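Local coordinates for protein HTP-2 (PDB 4TZM) that probably helps build the meiotic chromosome axis in Caenorhabditis elegans, its HORMA domain binding a closure motif peptide of the axis protein HTP-3, at residues 67-79 with 168-180. Numbering follows the deposited sequence.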
loop_
_atom_site.group_PDB
_atom_site.type_symbol
_atom_site.label_atom_id
_atom_site.label_comp_id
_atom_site.label_asym_id
_atom_site.label_seq_id
_atom_site.Cartn_x
_atom_site.Cartn_y
_atom_site.Cartn_z
ATOM N N LYS A 67 6.129 -17.456 -1.556
ATOM C CA LYS A 67 6.055 -17.353 -0.105
ATOM C C LYS A 67 7.199 -16.518 0.453
ATOM O O LYS A 67 8.371 -16.763 0.164
ATOM C CB LYS A 67 6.050 -18.738 0.548
ATOM C CG LYS A 67 5.757 -18.686 2.047
ATOM C CD LYS A 67 5.580 -20.075 2.643
ATOM C CE LYS A 67 5.171 -20.000 4.108
ATOM N NZ LYS A 67 4.968 -21.353 4.702
ATOM N N ASN A 68 6.834 -15.519 1.249
ATOM C CA ASN A 68 7.802 -14.685 1.942
ATOM C C ASN A 68 7.453 -14.582 3.418
ATOM O O ASN A 68 6.366 -14.981 3.835
ATOM C CB ASN A 68 7.862 -13.289 1.320
ATOM C CG ASN A 68 8.837 -13.205 0.165
ATOM O OD1 ASN A 68 10.043 -13.065 0.367
ATOM N ND2 ASN A 68 8.320 -13.283 -1.056
ATOM N N TYR A 69 8.384 -14.048 4.203
ATOM C CA TYR A 69 8.163 -13.825 5.626
ATOM C C TYR A 69 8.475 -12.380 5.994
ATOM O O TYR A 69 9.443 -11.800 5.500
ATOM C CB TYR A 69 9.024 -14.766 6.470
ATOM C CG TYR A 69 8.601 -16.218 6.458
ATOM C CD1 TYR A 69 8.896 -17.043 5.378
ATOM C CD2 TYR A 69 7.929 -16.771 7.539
ATOM C CE1 TYR A 69 8.518 -18.377 5.371
ATOM C CE2 TYR A 69 7.547 -18.101 7.542
ATOM C CZ TYR A 69 7.844 -18.900 6.455
ATOM O OH TYR A 69 7.467 -20.226 6.452
ATOM N N ILE A 70 7.646 -11.807 6.857
ATOM C CA ILE A 70 7.889 -10.478 7.403
ATOM C C ILE A 70 8.568 -10.611 8.758
ATOM O O ILE A 70 9.485 -9.860 9.088
ATOM C CB ILE A 70 6.585 -9.688 7.548
ATOM C CG1 ILE A 70 5.818 -9.711 6.228
ATOM C CG2 ILE A 70 6.868 -8.259 7.989
ATOM C CD1 ILE A 70 4.368 -9.374 6.374
ATOM N N THR A 71 8.092 -11.569 9.546
ATOM C CA THR A 71 8.775 -11.995 10.761
ATOM C C THR A 71 8.875 -13.514 10.725
ATOM O O THR A 71 8.368 -14.147 9.801
ATOM C CB THR A 71 8.044 -11.542 12.041
ATOM O OG1 THR A 71 6.895 -12.366 12.261
ATOM C CG2 THR A 71 7.606 -10.094 11.925
ATOM N N GLU A 72 9.529 -14.100 11.721
ATOM C CA GLU A 72 9.669 -15.551 11.775
ATOM C C GLU A 72 8.311 -16.219 11.946
ATOM O O GLU A 72 8.098 -17.347 11.500
ATOM C CB GLU A 72 10.600 -15.960 12.915
ATOM C CG GLU A 72 12.041 -15.518 12.743
ATOM C CD GLU A 72 12.906 -15.922 13.920
ATOM O OE1 GLU A 72 12.344 -16.327 14.959
ATOM O OE2 GLU A 72 14.147 -15.839 13.806
ATOM N N ASN A 73 7.393 -15.501 12.586
ATOM C CA ASN A 73 6.067 -16.019 12.900
ATOM C C ASN A 73 5.050 -15.772 11.787
ATOM O O ASN A 73 4.055 -16.490 11.678
ATOM C CB ASN A 73 5.560 -15.384 14.198
ATOM C CG ASN A 73 4.840 -16.372 15.095
ATOM O OD1 ASN A 73 3.722 -16.796 14.800
ATOM N ND2 ASN A 73 5.475 -16.734 16.204
ATOM N N LEU A 74 5.300 -14.753 10.968
ATOM C CA LEU A 74 4.301 -14.277 10.011
ATOM C C LEU A 74 4.771 -14.337 8.560
ATOM O O LEU A 74 5.838 -13.827 8.212
ATOM C CB LEU A 74 3.890 -12.843 10.356
ATOM C CG LEU A 74 2.904 -12.167 9.400
ATOM C CD1 LEU A 74 1.518 -12.787 9.512
ATOM C CD2 LEU A 74 2.854 -10.666 9.648
ATOM N N SER A 75 3.949 -14.954 7.718
ATOM C CA SER A 75 4.262 -15.104 6.305
ATOM C C SER A 75 3.211 -14.434 5.431
ATOM O O SER A 75 2.109 -14.131 5.885
ATOM C CB SER A 75 4.367 -16.581 5.934
ATOM O OG SER A 75 3.081 -17.173 5.853
ATOM N N CYS A 76 3.556 -14.219 4.168
ATOM C CA CYS A 76 2.638 -13.616 3.213
ATOM C C CYS A 76 3.021 -14.031 1.800
ATOM O O CYS A 76 4.114 -14.558 1.576
ATOM C CB CYS A 76 2.642 -12.093 3.342
ATOM S SG CYS A 76 4.270 -11.335 3.166
ATOM N N MET A 77 2.120 -13.796 0.852
ATOM C CA MET A 77 2.382 -14.116 -0.546
ATOM C C MET A 77 2.675 -12.846 -1.345
ATOM O O MET A 77 1.814 -11.979 -1.482
ATOM C CB MET A 77 1.195 -14.865 -1.158
ATOM C CG MET A 77 0.823 -16.156 -0.437
ATOM S SD MET A 77 2.159 -17.371 -0.377
ATOM C CE MET A 77 2.210 -17.927 -2.078
ATOM N N THR A 78 3.897 -12.739 -1.862
ATOM C CA THR A 78 4.293 -11.600 -2.691
ATOM C C THR A 78 4.353 -11.991 -4.163
ATOM O O THR A 78 4.743 -13.111 -4.492
ATOM C CB THR A 78 5.665 -11.036 -2.276
ATOM O OG1 THR A 78 6.667 -12.050 -2.429
ATOM C CG2 THR A 78 5.632 -10.551 -0.831
ATOM N N LEU A 79 3.975 -11.066 -5.042
ATOM C CA LEU A 79 3.971 -11.327 -6.479
ATOM C C LEU A 79 5.343 -11.804 -6.959
ATOM O O LEU A 79 6.373 -11.271 -6.546
ATOM C CB LEU A 79 3.537 -10.074 -7.245
ATOM C CG LEU A 79 2.041 -9.738 -7.197
ATOM C CD1 LEU A 79 1.797 -8.291 -7.594
ATOM C CD2 LEU A 79 1.244 -10.680 -8.095
ATOM N N ARG A 168 7.951 -1.439 11.938
ATOM C CA ARG A 168 7.828 -2.894 11.799
ATOM C C ARG A 168 6.551 -3.415 12.465
ATOM O O ARG A 168 5.881 -4.295 11.926
ATOM C CB ARG A 168 9.058 -3.598 12.390
ATOM C CG ARG A 168 9.001 -5.133 12.387
ATOM C CD ARG A 168 10.226 -5.724 13.089
ATOM N NE ARG A 168 10.176 -7.179 13.222
ATOM C CZ ARG A 168 9.646 -7.820 14.260
ATOM N NH1 ARG A 168 9.107 -7.135 15.261
ATOM N NH2 ARG A 168 9.650 -9.145 14.301
ATOM N N ASP A 169 6.217 -2.865 13.631
ATOM C CA ASP A 169 4.977 -3.223 14.319
ATOM C C ASP A 169 3.758 -2.825 13.495
ATOM O O ASP A 169 2.769 -3.557 13.439
ATOM C CB ASP A 169 4.890 -2.554 15.695
ATOM C CG ASP A 169 5.879 -3.123 16.695
ATOM O OD1 ASP A 169 6.446 -4.207 16.441
ATOM O OD2 ASP A 169 6.080 -2.484 17.752
ATOM N N GLN A 170 3.825 -1.650 12.876
ATOM C CA GLN A 170 2.722 -1.152 12.064
ATOM C C GLN A 170 2.554 -1.996 10.806
ATOM O O GLN A 170 1.438 -2.199 10.332
ATOM C CB GLN A 170 2.946 0.317 11.691
ATOM C CG GLN A 170 2.781 1.302 12.846
ATOM C CD GLN A 170 3.387 2.664 12.545
ATOM O OE1 GLN A 170 4.074 2.843 11.538
ATOM N NE2 GLN A 170 3.136 3.631 13.419
ATOM N N MET A 171 3.668 -2.489 10.271
ATOM C CA MET A 171 3.641 -3.306 9.058
ATOM C C MET A 171 3.100 -4.703 9.348
ATOM O O MET A 171 2.315 -5.250 8.572
ATOM C CB MET A 171 5.037 -3.399 8.442
ATOM C CG MET A 171 5.150 -4.385 7.290
ATOM S SD MET A 171 4.027 -3.998 5.933
ATOM C CE MET A 171 4.557 -2.350 5.523
ATOM N N VAL A 172 3.527 -5.273 10.470
ATOM C CA VAL A 172 3.028 -6.563 10.926
ATOM C C VAL A 172 1.520 -6.506 11.175
ATOM O O VAL A 172 0.785 -7.422 10.806
ATOM C CB VAL A 172 3.767 -7.013 12.201
ATOM C CG1 VAL A 172 2.977 -8.086 12.942
ATOM C CG2 VAL A 172 5.168 -7.501 11.852
ATOM N N THR A 173 1.066 -5.414 11.781
ATOM C CA THR A 173 -0.359 -5.203 12.042
ATOM C C THR A 173 -1.186 -5.139 10.756
ATOM O O THR A 173 -2.263 -5.730 10.670
ATOM C CB THR A 173 -0.585 -3.905 12.848
ATOM O OG1 THR A 173 -0.139 -4.100 14.195
ATOM C CG2 THR A 173 -2.059 -3.517 12.855
ATOM N N ILE A 174 -0.678 -4.425 9.757
ATOM C CA ILE A 174 -1.400 -4.248 8.500
ATOM C C ILE A 174 -1.601 -5.586 7.789
ATOM O O ILE A 174 -2.717 -5.916 7.381
ATOM C CB ILE A 174 -0.670 -3.258 7.560
ATOM C CG1 ILE A 174 -0.978 -1.818 7.974
ATOM C CG2 ILE A 174 -1.082 -3.480 6.108
ATOM C CD1 ILE A 174 -0.272 -0.775 7.135
ATOM N N VAL A 175 -0.524 -6.359 7.676
ATOM C CA VAL A 175 -0.554 -7.644 6.984
ATOM C C VAL A 175 -1.411 -8.674 7.717
ATOM O O VAL A 175 -2.138 -9.448 7.089
ATOM C CB VAL A 175 0.866 -8.188 6.788
ATOM C CG1 VAL A 175 0.829 -9.525 6.062
ATOM C CG2 VAL A 175 1.695 -7.172 6.012
ATOM N N ARG A 176 -1.347 -8.670 9.045
ATOM C CA ARG A 176 -2.216 -9.529 9.841
ATOM C C ARG A 176 -3.677 -9.144 9.643
ATOM O O ARG A 176 -4.529 -10.006 9.449
ATOM C CB ARG A 176 -1.849 -9.459 11.326
ATOM C CG ARG A 176 -0.779 -10.457 11.746
ATOM C CD ARG A 176 -0.707 -10.593 13.263
ATOM N NE ARG A 176 -0.195 -11.902 13.666
ATOM C CZ ARG A 176 1.073 -12.147 13.983
ATOM N NH1 ARG A 176 1.970 -11.170 13.954
ATOM N NH2 ARG A 176 1.444 -13.371 14.335
ATOM N N SER A 177 -3.962 -7.848 9.683
ATOM C CA SER A 177 -5.331 -7.373 9.510
ATOM C C SER A 177 -5.862 -7.691 8.114
ATOM O O SER A 177 -7.020 -8.066 7.961
ATOM C CB SER A 177 -5.419 -5.869 9.783
ATOM O OG SER A 177 -5.282 -5.595 11.169
ATOM N N VAL A 178 -5.013 -7.550 7.100
ATOM C CA VAL A 178 -5.401 -7.896 5.737
ATOM C C VAL A 178 -5.751 -9.378 5.637
ATOM O O VAL A 178 -6.836 -9.736 5.173
ATOM C CB VAL A 178 -4.289 -7.554 4.719
ATOM C CG1 VAL A 178 -4.532 -8.268 3.399
ATOM C CG2 VAL A 178 -4.216 -6.055 4.505
ATOM N N GLN A 179 -4.839 -10.235 6.088
ATOM C CA GLN A 179 -5.082 -11.674 6.069
ATOM C C GLN A 179 -6.319 -12.049 6.874
ATOM O O GLN A 179 -7.063 -12.943 6.486
ATOM C CB GLN A 179 -3.867 -12.430 6.601
ATOM C CG GLN A 179 -2.642 -12.294 5.716
ATOM C CD GLN A 179 -1.416 -12.944 6.313
ATOM O OE1 GLN A 179 -1.411 -13.324 7.484
ATOM N NE2 GLN A 179 -0.363 -13.077 5.510
ATOM N N PHE A 180 -6.547 -11.363 7.988
ATOM C CA PHE A 180 -7.718 -11.652 8.808
ATOM C C PHE A 180 -8.999 -11.143 8.145
ATOM O O PHE A 180 -10.007 -11.852 8.105
ATOM C CB PHE A 180 -7.569 -11.049 10.203
ATOM C CG PHE A 180 -8.830 -11.097 11.012
ATOM C CD1 PHE A 180 -9.264 -12.284 11.578
ATOM C CD2 PHE A 180 -9.589 -9.954 11.200
ATOM C CE1 PHE A 180 -10.430 -12.328 12.318
ATOM C CE2 PHE A 180 -10.756 -9.993 11.938
ATOM C CZ PHE A 180 -11.177 -11.181 12.496
#
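A two-stranded antiparallel hairpin of the HORMA domain lies across helix 164-185, and the loop that closes the hairpin sets Ile70, Thr71 and Leu74 against the helix. From the loop, Ile70 meets Val175 tip to tip: Ile70 CD1 abuts the branched end of Val175, almost equally far from CG1 and CG2, at 3.5 Å from Val175 CG2, closer than usual van der Waals contact. Thr71 turns its methyl to the helix, where CG2 touches Val172 CG2 at 3.6 Å and the guanidinium of Arg168, obliquely, at NH2. That guanidinium stands at the end of an extended chain; its NE is buried here and has no partner in the model. With the methyl so placed, the hydroxyl OG1 of Thr71 turns back into the loop and accepts from Asn73 N at 3.2 Å, an ST turn. Ile70 and Thr71 together face Leu74 as a classic beta bulge at the end of the strand pair. In Leu74 a chi1 of 177° carries CG toward the helix, and a chi2 of 70° lays CD2 alongside Val172 and CD1 beside Gln179 OE1, while CB lies over one face of the Arg176 guanidinium. Strand 75-79 runs at 77° to the helix, and one hydrogen bond joins the two: Gln179 NE2 donates to Ser75 O over 2.7 Å, lying in the carbonyl plane with the acceptor in the plane of the amide. This in-plane bond probably helps hold the amide's rotation and leaves NE2 near Cys76 CB, which also rests on Val175 CG1 at 4.2 Å. Met171, whose CG touches Ile70 CG2, carries the packing on to Phe41 and Ala45 of helix 35-56.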